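Local coordinates for protein lysyl-trna-dependent l-ysyl-phosphatidylgycerol synthase (Bacillus licheniformis, PDB 4V36) that transfers lysine from lysyl-tRNA to the membrane lipid phosphatidylglycerol, a modification linked to bacterial resistance, at residues Tyr148-Glu153 against Ala197-Glu202; Pro155-Glu160 against Tyr190-Pro195; Glu164-Ser169 against Gly184-Asp189; Asp170-Arg175 against Met226-Lys231. All blocks are in the same frame, centred on the assembly; numbering follows the deposited sequence.

Contact 1: residues Tyr148-Glu153 against Ala197-Glu202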
# COMPACT_ATOMS: atom_id res chain seq x y z
N TYR A 148 -18.00 3.44 21.58
CA TYR A 148 -16.72 3.68 20.93
C TYR A 148 -16.79 4.93 20.05
O TYR A 148 -17.79 5.16 19.38
CB TYR A 148 -16.29 2.46 20.10
CG TYR A 148 -15.83 1.30 20.94
CD1 TYR A 148 -16.73 0.37 21.43
CD2 TYR A 148 -14.49 1.14 21.26
CE1 TYR A 148 -16.31 -0.70 22.20
CE2 TYR A 148 -14.06 0.08 22.03
CZ TYR A 148 -14.98 -0.84 22.51
OH TYR A 148 -14.55 -1.89 23.28
N THR A 149 -15.73 5.72 20.07
CA THR A 149 -15.69 6.96 19.31
C THR A 149 -14.52 7.00 18.34
O THR A 149 -13.43 6.51 18.64
CB THR A 149 -15.62 8.19 20.24
OG1 THR A 149 -14.53 8.03 21.16
CG2 THR A 149 -16.91 8.35 21.02
N PHE A 150 -14.76 7.57 17.16
CA PHE A 150 -13.76 7.62 16.10
C PHE A 150 -13.23 9.04 15.91
O PHE A 150 -14.00 9.98 15.75
CB PHE A 150 -14.36 7.09 14.80
CG PHE A 150 -13.40 7.06 13.65
CD1 PHE A 150 -12.47 6.05 13.53
CD2 PHE A 150 -13.45 8.03 12.66
CE1 PHE A 150 -11.59 6.01 12.47
CE2 PHE A 150 -12.57 8.00 11.60
CZ PHE A 150 -11.64 6.99 11.50
N HIS A 151 -11.91 9.19 15.95
CA HIS A 151 -11.29 10.51 15.85
C HIS A 151 -10.09 10.51 14.90
O HIS A 151 -9.32 9.56 14.86
CB HIS A 151 -10.84 10.99 17.23
CG HIS A 151 -11.94 11.02 18.25
ND1 HIS A 151 -12.84 12.06 18.35
CD2 HIS A 151 -12.28 10.13 19.21
CE1 HIS A 151 -13.69 11.81 19.33
NE2 HIS A 151 -13.37 10.64 19.87
N VAL A 152 -9.95 11.59 14.14
CA VAL A 152 -8.80 11.76 13.26
C VAL A 152 -7.89 12.87 13.78
O VAL A 152 -8.30 14.03 13.89
CB VAL A 152 -9.23 12.08 11.82
CG1 VAL A 152 -8.02 12.44 10.97
CG2 VAL A 152 -9.98 10.90 11.21
N GLU A 153 -6.65 12.51 14.11
CA GLU A 153 -5.70 13.46 14.67
C GLU A 153 -4.73 13.98 13.62
O GLU A 153 -4.39 13.28 12.67
CB GLU A 153 -4.93 12.82 15.83
CG GLU A 153 -5.81 12.18 16.88
CD GLU A 153 -6.67 13.18 17.63
OE1 GLU A 153 -6.26 14.36 17.74
OE2 GLU A 153 -7.76 12.79 18.11
N ALA A 197 -5.94 8.26 12.36
CA ALA A 197 -7.29 8.01 12.86
C ALA A 197 -7.25 6.99 13.98
O ALA A 197 -6.62 5.94 13.85
CB ALA A 197 -8.19 7.54 11.73
N VAL A 198 -7.93 7.29 15.09
CA VAL A 198 -7.95 6.39 16.23
C VAL A 198 -9.36 6.00 16.64
O VAL A 198 -10.32 6.74 16.39
CB VAL A 198 -7.23 7.00 17.45
CG1 VAL A 198 -5.76 7.24 17.14
CG2 VAL A 198 -7.91 8.30 17.87
N LEU A 199 -9.49 4.84 17.27
CA LEU A 199 -10.76 4.41 17.84
C LEU A 199 -10.61 4.28 19.36
O LEU A 199 -9.82 3.48 19.85
CB LEU A 199 -11.21 3.08 17.24
CG LEU A 199 -12.61 2.63 17.64
CD1 LEU A 199 -13.66 3.54 17.03
CD2 LEU A 199 -12.86 1.18 17.25
N LYS A 200 -11.37 5.09 20.09
CA LYS A 200 -11.29 5.10 21.54
C LYS A 200 -12.51 4.45 22.19
O LYS A 200 -13.61 4.49 21.64
CB LYS A 200 -11.13 6.53 22.06
CG LYS A 200 -9.83 7.20 21.67
CD LYS A 200 -9.74 8.59 22.28
CE LYS A 200 -8.43 9.27 21.95
NZ LYS A 200 -8.34 10.63 22.56
N SER A 201 -12.31 3.85 23.36
CA SER A 201 -13.40 3.30 24.14
C SER A 201 -14.10 4.42 24.91
O SER A 201 -13.78 5.59 24.73
CB SER A 201 -12.89 2.23 25.10
OG SER A 201 -11.94 2.77 26.00
N GLU A 202 -15.06 4.05 25.75
CA GLU A 202 -15.76 5.02 26.58
C GLU A 202 -14.81 5.69 27.57
O GLU A 202 -14.96 6.88 27.88
CB GLU A 202 -16.91 4.36 27.34
CG GLU A 202 -18.13 4.07 26.48
CD GLU A 202 -19.24 3.41 27.28
OE1 GLU A 202 -18.95 2.85 28.35
OE2 GLU A 202 -20.41 3.47 26.82
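Phe150 lays the far end of its ring against the methyl of Ala197, with CZ 3.5 Å from Ala197 CB. The ring reaches that methyl because CG stands anti to the backbone N (chi1 -178°), and this carries the phenyl group along the sheet past the carbonyl of Val198 rather than over its direct partner, Leu199. Leu199 CD1 lies near the plane of the ring, at its edge, and comes closest to the side chain at Phe150 CB, 4.3 Å; that methyl also rests against Tyr148 CB at 4.2 Å. Val152 CG2, from the same strand as Phe150, also touches Ala197 CB, so one small methyl is shared by two larger side chains.

The backbone beneath is a regular antiparallel pairing. Thr149 with Lys200 and His151 with Val198 are the hydrogen-bonded pairs, each closed by two bonds; the shortest runs from Val198 N to His151 O, 2.7 Å and almost straight at 168°. Phe150 with Leu199, between them, and Val152 with Ala197, beyond His151, are the non-hydrogen-bonded pairs. On the other face, Thr149 OG1 gives a hydrogen bond to His151 NE2 of its own strand (3.1 Å), which probably restrains the imidazole, while the extended chain of Lys200 passes the ring with CD 4.3 Å from His151 CD2.

Strand 149-153 is the outermost strand at this end of the mixed sheet, and strand 196-200 joins it to strand 206-213. Helix 236-251 packs on Phe150, Val152 and Leu199; on the other face, Phe161 and Leu165 of helix 159-173 pack on Val198.

Contact 2: residues Pro155-Glu160 against Tyr190-Pro195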
# COMPACT_ATOMS: atom_id res chain seq x y z
N PRO A 155 -0.93 15.81 12.65
CA PRO A 155 0.45 16.05 13.10
C PRO A 155 0.66 17.51 13.46
O PRO A 155 -0.04 18.37 12.92
CB PRO A 155 1.29 15.65 11.88
CG PRO A 155 0.35 15.74 10.72
CD PRO A 155 -0.99 15.35 11.26
N PRO A 156 1.62 17.81 14.36
CA PRO A 156 2.57 16.88 14.98
C PRO A 156 1.97 16.08 16.14
O PRO A 156 1.02 16.54 16.78
CB PRO A 156 3.67 17.80 15.48
CG PRO A 156 2.94 19.05 15.84
CD PRO A 156 1.83 19.19 14.83
N PHE A 157 2.52 14.90 16.40
CA PHE A 157 2.05 14.06 17.49
C PHE A 157 3.06 14.02 18.62
O PHE A 157 4.27 13.96 18.39
CB PHE A 157 1.77 12.64 16.98
CG PHE A 157 0.86 12.60 15.78
CD1 PHE A 157 -0.49 12.87 15.92
CD2 PHE A 157 1.36 12.27 14.53
CE1 PHE A 157 -1.33 12.83 14.82
CE2 PHE A 157 0.52 12.22 13.43
CZ PHE A 157 -0.82 12.50 13.57
N SER A 158 2.56 14.05 19.86
CA SER A 158 3.42 14.02 21.03
C SER A 158 3.92 12.61 21.32
O SER A 158 3.40 11.64 20.77
CB SER A 158 2.68 14.57 22.25
OG SER A 158 1.59 13.73 22.60
N ARG A 159 4.92 12.51 22.19
CA ARG A 159 5.47 11.21 22.58
C ARG A 159 4.43 10.39 23.33
O ARG A 159 4.36 9.17 23.17
CB ARG A 159 6.72 11.40 23.43
CG ARG A 159 7.31 10.10 23.98
CD ARG A 159 7.59 9.10 22.87
NE ARG A 159 8.52 9.64 21.88
CZ ARG A 159 8.85 9.01 20.76
NH1 ARG A 159 8.33 7.82 20.48
NH2 ARG A 159 9.70 9.57 19.91
N GLU A 160 3.63 11.06 24.15
CA GLU A 160 2.58 10.38 24.91
C GLU A 160 1.57 9.72 23.97
O GLU A 160 1.11 8.61 24.22
CB GLU A 160 1.86 11.36 25.84
CG GLU A 160 0.73 10.74 26.64
CD GLU A 160 0.10 11.71 27.62
OE1 GLU A 160 0.63 12.83 27.77
OE2 GLU A 160 -0.93 11.35 28.23
N TYR A 190 7.88 8.55 9.93
CA TYR A 190 6.85 8.21 8.95
C TYR A 190 5.46 8.58 9.44
O TYR A 190 4.63 9.08 8.67
CB TYR A 190 6.92 6.71 8.63
CG TYR A 190 5.82 6.20 7.73
CD1 TYR A 190 5.71 6.63 6.42
CD2 TYR A 190 4.90 5.27 8.20
CE1 TYR A 190 4.71 6.16 5.59
CE2 TYR A 190 3.89 4.79 7.38
CZ TYR A 190 3.80 5.24 6.08
OH TYR A 190 2.80 4.77 5.26
N LEU A 191 5.20 8.35 10.72
CA LEU A 191 3.88 8.60 11.30
C LEU A 191 3.55 10.09 11.42
O LEU A 191 2.39 10.46 11.54
CB LEU A 191 3.77 7.93 12.67
CG LEU A 191 3.74 6.40 12.65
CD1 LEU A 191 3.65 5.84 14.07
CD2 LEU A 191 2.59 5.90 11.80
N GLN A 192 4.58 10.93 11.40
CA GLN A 192 4.38 12.38 11.49
C GLN A 192 3.98 12.98 10.15
O GLN A 192 3.63 14.16 10.07
CB GLN A 192 5.65 13.07 12.00
CG GLN A 192 6.07 12.67 13.41
CD GLN A 192 5.23 13.33 14.48
OE1 GLN A 192 4.36 14.15 14.20
NE2 GLN A 192 5.49 12.97 15.73
N LYS A 193 4.02 12.17 9.10
CA LYS A 193 3.82 12.66 7.74
C LYS A 193 2.36 12.66 7.29
O LYS A 193 2.04 13.10 6.19
CB LYS A 193 4.65 11.83 6.76
CG LYS A 193 6.15 11.90 6.98
CD LYS A 193 6.69 13.27 6.61
CE LYS A 193 8.20 13.32 6.78
NZ LYS A 193 8.62 13.13 8.20
N ALA A 194 1.46 12.16 8.14
CA ALA A 194 0.07 11.99 7.75
C ALA A 194 -0.86 11.98 8.96
O ALA A 194 -0.42 11.70 10.07
CB ALA A 194 -0.09 10.70 6.94
N PRO A 195 -2.15 12.30 8.74
CA PRO A 195 -3.13 12.21 9.83
C PRO A 195 -3.26 10.79 10.37
O PRO A 195 -3.05 9.83 9.63
CB PRO A 195 -4.44 12.65 9.16
CG PRO A 195 -4.01 13.49 8.01
CD PRO A 195 -2.74 12.87 7.52
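Gln192 and Phe157 are joined by two hydrogen bonds in which the side-chain amide of the glutamine reads both polar groups of one backbone residue. Phe157 N donates to Gln192 OE1 at 3.0 Å, in the plane of the amide and on a lone pair of that oxygen. Gln192 NE2 returns a bond to Phe157 O at 3.1 Å; the acceptor lies in the amide plane, although the nitrogen is tilted somewhat from the plane of the backbone carbonyl. The two bonds fix which end of the amide is oxygen and should restrain its rotation. A bend at chi2 (-76°) folds the glutamine chain back toward the proline-rich segment.

The remaining contacts mostly set carbon atoms against carbonyl oxygens. The edge of the Phe157 ring faces two backbone carbonyls, with Phe157 CE2 3.2 Å from Leu191 O and 3.5 Å from Ala194 O; Ala194 O lies in the ring plane. Pro155 CA sits over one face of the phenyl group, toward its rim, while Pro155 CB approaches Gln192 O at 3.3 Å. Pro156, which follows a cis peptide bond, brings its CA to 3.4 Å from Gln192 OE1.

A side-chain amide bonded to both N-H and C=O of one residue resembles the pairing of a neighbouring strand. Here it joins the entry to helix 159-173, where Ser158 is the N-cap, to the turn leaving helix 188-191.

Contact 3: residues Glu164-Ser169 against Gly184-Asp189. With LYN (2,6-diamino-hexanoic acid amide), chain C.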
# COMPACT_ATOMS: atom_id res chain seq x y z
N GLU A 164 1.10 5.51 23.16
CA GLU A 164 -0.18 4.83 23.21
C GLU A 164 -0.44 4.05 21.92
O GLU A 164 -1.07 3.00 21.93
CB GLU A 164 -1.32 5.82 23.46
CG GLU A 164 -1.25 6.50 24.82
CD GLU A 164 -2.28 7.60 24.99
OE1 GLU A 164 -3.05 7.84 24.03
OE2 GLU A 164 -2.32 8.21 26.07
N LEU A 165 0.07 4.58 20.80
CA LEU A 165 -0.06 3.90 19.52
C LEU A 165 0.88 2.70 19.45
O LEU A 165 0.55 1.67 18.87
CB LEU A 165 0.24 4.86 18.36
CG LEU A 165 -0.67 6.08 18.22
CD1 LEU A 165 -0.33 6.84 16.95
CD2 LEU A 165 -2.13 5.67 18.22
N ARG A 166 2.06 2.84 20.06
CA ARG A 166 3.05 1.77 20.05
C ARG A 166 2.57 0.57 20.86
O ARG A 166 2.76 -0.58 20.45
CB ARG A 166 4.39 2.27 20.61
CG ARG A 166 5.47 1.20 20.64
CD ARG A 166 6.80 1.75 21.14
NE ARG A 166 7.35 2.76 20.24
CZ ARG A 166 8.03 2.49 19.14
NH1 ARG A 166 8.25 1.23 18.78
NH2 ARG A 166 8.50 3.48 18.38
N GLN A 167 1.93 0.84 21.99
CA GLN A 167 1.37 -0.21 22.83
C GLN A 167 0.33 -1.01 22.07
O GLN A 167 0.28 -2.24 22.16
CB GLN A 167 0.76 0.38 24.11
CG GLN A 167 1.78 1.00 25.05
CD GLN A 167 1.14 1.73 26.21
OE1 GLN A 167 -0.09 1.79 26.32
NE2 GLN A 167 1.96 2.28 27.09
N VAL A 168 -0.51 -0.31 21.31
CA VAL A 168 -1.50 -0.95 20.45
C VAL A 168 -0.81 -1.73 19.33
O VAL A 168 -1.19 -2.86 19.02
CB VAL A 168 -2.47 0.08 19.85
CG1 VAL A 168 -3.37 -0.57 18.80
CG2 VAL A 168 -3.30 0.74 20.94
N SER A 169 0.20 -1.12 18.73
CA SER A 169 0.94 -1.74 17.64
C SER A 169 1.68 -2.99 18.08
O SER A 169 1.57 -4.04 17.45
CB SER A 169 1.93 -0.74 17.03
OG SER A 169 2.72 -1.35 16.02
N GLY A 184 3.92 -0.56 5.09
CA GLY A 184 4.38 0.37 6.10
C GLY A 184 4.69 -0.31 7.41
O GLY A 184 4.27 -1.44 7.65
N PHE A 185 5.45 0.38 8.26
CA PHE A 185 5.74 -0.11 9.59
C PHE A 185 5.73 1.05 10.58
O PHE A 185 5.63 2.21 10.18
CB PHE A 185 7.08 -0.85 9.63
CG PHE A 185 8.22 -0.10 8.98
CD1 PHE A 185 8.96 0.82 9.70
CD2 PHE A 185 8.55 -0.33 7.65
CE1 PHE A 185 10.00 1.51 9.10
CE2 PHE A 185 9.59 0.35 7.06
CZ PHE A 185 10.32 1.27 7.78
N PHE A 186 5.85 0.73 11.86
CA PHE A 186 5.79 1.75 12.90
C PHE A 186 7.10 2.53 13.01
O PHE A 186 8.00 2.14 13.75
CB PHE A 186 5.45 1.11 14.25
CG PHE A 186 4.92 2.08 15.27
CD1 PHE A 186 5.78 2.88 16.00
CD2 PHE A 186 3.55 2.19 15.49
CE1 PHE A 186 5.29 3.78 16.93
CE2 PHE A 186 3.06 3.09 16.43
CZ PHE A 186 3.93 3.88 17.15
N GLN A 187 7.19 3.61 12.25
CA GLN A 187 8.31 4.54 12.37
C GLN A 187 7.79 5.93 12.69
O GLN A 187 6.89 6.44 12.03
CB GLN A 187 9.16 4.57 11.10
CG GLN A 187 10.36 5.49 11.21
CD GLN A 187 10.94 5.86 9.86
OE1 GLN A 187 10.51 6.83 9.23
NE2 GLN A 187 11.93 5.10 9.41
N GLU A 188 8.37 6.55 13.72
CA GLU A 188 7.90 7.83 14.22
C GLU A 188 7.98 8.94 13.17
O GLU A 188 7.04 9.72 13.02
CB GLU A 188 8.70 8.22 15.46
CG GLU A 188 8.58 7.19 16.58
CD GLU A 188 9.61 7.37 17.67
OE1 GLU A 188 10.44 8.29 17.55
OE2 GLU A 188 9.58 6.59 18.64
N ASP A 189 9.09 9.01 12.43
CA ASP A 189 9.24 9.96 11.34
C ASP A 189 8.12 9.80 10.31
O ASP A 189 7.50 10.77 9.89
CB ASP A 189 10.59 9.80 10.65
CG ASP A 189 11.70 10.57 11.34
OD1 ASP A 189 11.43 11.69 11.82
OD2 ASP A 189 12.84 10.05 11.41
N LYN C . -0.70 -2.83 9.40
CA LYN C . 0.62 -3.05 8.86
CB LYN C . 1.02 -4.51 9.04
CG LYN C . 2.37 -4.83 8.42
CD LYN C . 3.07 -5.95 9.18
CE LYN C . 2.27 -7.25 9.13
NZ LYN C . 2.98 -8.30 9.92
C LYN C . 0.64 -2.69 7.40
O LYN C . -0.29 -3.03 6.69
NT LYN C . 1.67 -2.00 6.91
O HOH W 1 8.84 0.63 15.59
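The lysine amide pocket borders this contact: Gly184, at the start of 184-189, accepts a hydrogen bond through its backbone O from NT of the ligand, at 2.8 Å. Two residues further on, Phe186 forms the centre of an inverse gamma turn and directs its ring at helix 159-173. Its CG lies roughly anti to the backbone N (chi1 -161°), which sends the phenyl group against Leu165, Arg166 and Ser169 of one side of the helix. Leu165 CB meets the ring at its edge, in plane, 3.8 Å from Phe186 CE2. Ser169 meets the neighbouring part of the ring, Ser169 OG 3.7 Å from Phe186 CD2. Phe186 CE1 lies over one face of the Arg166 guanidinium, toward its rim, where the bend at chi3 (-64°) has turned that group. The two planes are 65° apart, which rules out a parallel stack.

The same guanidinium turns an edge to Glu188. Arg166 NH2 and Glu188 OE2 form a salt bridge at 3.3 Å, whose hydrogen bond is weak and bent, and the carboxylate plane is steeply inclined to that of the guanidinium. Glu188 OE2 has a stronger partner in Arg159, about two helical turns before Arg166. A water bound to Phe186 O at 2.5 Å also reaches Arg166 NH1, weakly.

The polar end of Ser169 is engaged by Arg227 of the ligand pocket. Thus a nonpolar ring packs on a helix while a carboxylate between two arginines probably keeps its negative charge, and the charges are consistent with an additional tie between this segment and helix 159-173.

Contact 4: residues Asp170-Arg175 against Met226-Lys231. With LYN (2,6-diamino-hexanoic acid amide), chain C.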
# COMPACT_ATOMS: atom_id res chain seq x y z
N ASP A 170 2.43 -2.88 19.18
CA ASP A 170 3.19 -4.01 19.71
C ASP A 170 2.29 -5.18 20.06
O ASP A 170 2.63 -6.34 19.82
CB ASP A 170 3.99 -3.59 20.95
CG ASP A 170 5.18 -2.72 20.62
OD1 ASP A 170 5.60 -2.71 19.44
OD2 ASP A 170 5.71 -2.06 21.53
N GLU A 171 1.13 -4.88 20.64
CA GLU A 171 0.17 -5.91 21.02
C GLU A 171 -0.42 -6.58 19.78
O GLU A 171 -0.66 -7.79 19.77
CB GLU A 171 -0.94 -5.31 21.88
CG GLU A 171 -1.81 -6.33 22.60
CD GLU A 171 -2.69 -5.69 23.66
OE1 GLU A 171 -2.71 -4.44 23.74
OE2 GLU A 171 -3.35 -6.43 24.41
N TRP A 172 -0.62 -5.79 18.73
CA TRP A 172 -1.16 -6.29 17.48
C TRP A 172 -0.16 -7.18 16.75
O TRP A 172 -0.53 -8.20 16.18
CB TRP A 172 -1.58 -5.12 16.58
CG TRP A 172 -2.23 -5.52 15.30
CD1 TRP A 172 -3.55 -5.82 15.11
CD2 TRP A 172 -1.60 -5.64 14.02
NE1 TRP A 172 -3.77 -6.14 13.79
CE2 TRP A 172 -2.59 -6.03 13.10
CE3 TRP A 172 -0.29 -5.47 13.56
CZ2 TRP A 172 -2.32 -6.25 11.75
CZ3 TRP A 172 -0.02 -5.68 12.22
CH2 TRP A 172 -1.04 -6.07 11.33
N LEU A 173 1.11 -6.78 16.79
CA LEU A 173 2.17 -7.52 16.11
C LEU A 173 2.43 -8.88 16.74
O LEU A 173 2.67 -9.86 16.04
CB LEU A 173 3.47 -6.70 16.10
CG LEU A 173 3.53 -5.51 15.15
CD1 LEU A 173 4.81 -4.72 15.38
CD2 LEU A 173 3.44 -5.98 13.71
N GLY A 174 2.39 -8.93 18.07
CA GLY A 174 2.70 -10.15 18.78
C GLY A 174 4.16 -10.50 18.63
O GLY A 174 5.03 -9.67 18.87
N ARG A 175 4.44 -11.73 18.21
CA ARG A 175 5.82 -12.17 18.02
C ARG A 175 6.31 -11.85 16.61
O ARG A 175 7.46 -12.14 16.27
CB ARG A 175 5.95 -13.67 18.30
CG ARG A 175 5.40 -14.56 17.19
CD ARG A 175 5.63 -16.03 17.48
NE ARG A 175 4.69 -16.55 18.48
CZ ARG A 175 4.96 -16.66 19.77
NH1 ARG A 175 6.15 -16.29 20.24
NH2 ARG A 175 4.05 -17.15 20.60
N MET A 226 -3.23 -0.57 9.93
CA MET A 226 -4.46 -0.73 10.70
C MET A 226 -4.22 -1.74 11.81
O MET A 226 -4.15 -2.94 11.56
CB MET A 226 -5.63 -1.17 9.82
CG MET A 226 -6.87 -1.56 10.62
SD MET A 226 -8.26 -2.15 9.63
CE MET A 226 -8.98 -0.61 9.09
N ARG A 227 -4.06 -1.25 13.03
CA ARG A 227 -3.68 -2.11 14.14
C ARG A 227 -4.58 -1.88 15.35
O ARG A 227 -5.03 -0.77 15.61
CB ARG A 227 -2.21 -1.88 14.50
CG ARG A 227 -1.28 -2.11 13.32
CD ARG A 227 0.18 -1.92 13.64
NE ARG A 227 1.00 -2.22 12.46
CZ ARG A 227 2.32 -2.19 12.44
NH1 ARG A 227 3.01 -1.89 13.53
NH2 ARG A 227 2.97 -2.47 11.31
N TYR A 228 -4.83 -2.96 16.10
CA TYR A 228 -5.74 -2.90 17.24
C TYR A 228 -5.25 -3.78 18.38
O TYR A 228 -4.55 -4.78 18.16
CB TYR A 228 -7.14 -3.32 16.81
CG TYR A 228 -7.19 -4.61 16.02
CD1 TYR A 228 -7.20 -5.84 16.66
CD2 TYR A 228 -7.22 -4.59 14.63
CE1 TYR A 228 -7.23 -7.02 15.93
CE2 TYR A 228 -7.26 -5.76 13.90
CZ TYR A 228 -7.27 -6.97 14.56
OH TYR A 228 -7.31 -8.15 13.84
N SER A 229 -5.62 -3.42 19.60
CA SER A 229 -5.23 -4.18 20.78
C SER A 229 -6.17 -5.37 21.01
O SER A 229 -7.15 -5.53 20.29
CB SER A 229 -5.22 -3.28 22.02
OG SER A 229 -6.47 -2.65 22.21
N LYS A 230 -5.86 -6.19 22.00
CA LYS A 230 -6.63 -7.40 22.27
C LYS A 230 -7.99 -7.08 22.90
O LYS A 230 -8.88 -7.93 22.90
CB LYS A 230 -5.85 -8.35 23.18
CG LYS A 230 -4.52 -8.82 22.60
CD LYS A 230 -4.71 -9.43 21.22
CE LYS A 230 -3.38 -9.82 20.60
NZ LYS A 230 -3.52 -10.22 19.17
N LYS A 231 -8.13 -5.87 23.43
CA LYS A 231 -9.39 -5.48 24.06
C LYS A 231 -10.36 -4.90 23.04
O LYS A 231 -11.47 -4.49 23.38
CB LYS A 231 -9.15 -4.47 25.18
CG LYS A 231 -8.54 -3.16 24.73
CD LYS A 231 -8.61 -2.12 25.84
CE LYS A 231 -7.96 -2.63 27.12
NZ LYS A 231 -6.50 -2.90 26.94
N LYN C . -0.70 -2.83 9.40
CA LYN C . 0.62 -3.05 8.86
CB LYN C . 1.02 -4.51 9.04
CG LYN C . 2.37 -4.83 8.42
CD LYN C . 3.07 -5.95 9.18
CE LYN C . 2.27 -7.25 9.13
NZ LYN C . 2.98 -8.30 9.92
C LYN C . 0.64 -2.69 7.40
O LYN C . -0.29 -3.03 6.69
NT LYN C . 1.67 -2.00 6.91
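Trp172 and Arg227 form one wall of the lysine amide pocket, in a family related to the acetyltransferase (GNAT) fold. Closest to the ligand, Trp172 CH2 lies 3.5 Å from LYN CB and Arg227 NH2 lies 3.4 Å from LYN CA, while LYN N is at the edge of the guanidinium.

The two residues also hold each other. Arg227 CG makes a CH-pi contact over the six-membered ring of Trp172, 3.8 Å from its centroid, and the extended arginine chain runs across the indole so that guanidinium and ring planes are only 10° apart. Trp172 CG is anti to the backbone N (chi1 -176°), carrying the indole from helix 159-173 across strand 220-228. There its edge meets the face of Tyr228 in a T-shaped pair, planes at 78°.

Further out, Leu173 CD2 lies over one face of the guanidinium, toward its rim, and the polar ends of that group are taken by Glu178 in a salt bridge and by Ser169 in a hydrogen bond. At the periphery the extended Glu171 chain lies against Lys230, and its carboxylate accepts a weak bond from the backbone: Lys230 N to Glu171 OE2, 3.5 Å.

Helix 159-173 runs through three of the four contacts: contact 2 holds its entry, contact 3 its middle and contact 4 its end, while contact 1 supplies part of the sheet on which it rests. Contacts 2 and 3 are nested inside the loop closed by contact 1, and contact 4 crosses them by reaching a strand further along the chain. All four are partly buried, yet their chemistry differs: backbone pairing at a sheet margin in contact 1, a two-bond side-chain amide in contact 2, ring and charge in contact 3, an edge-to-face aromatic pair and a CH-pi contact beside the ligand in contact 4. Only contacts 3 and 4 touch the ligand, and Ser169 OG with Arg227 NH1 connects them.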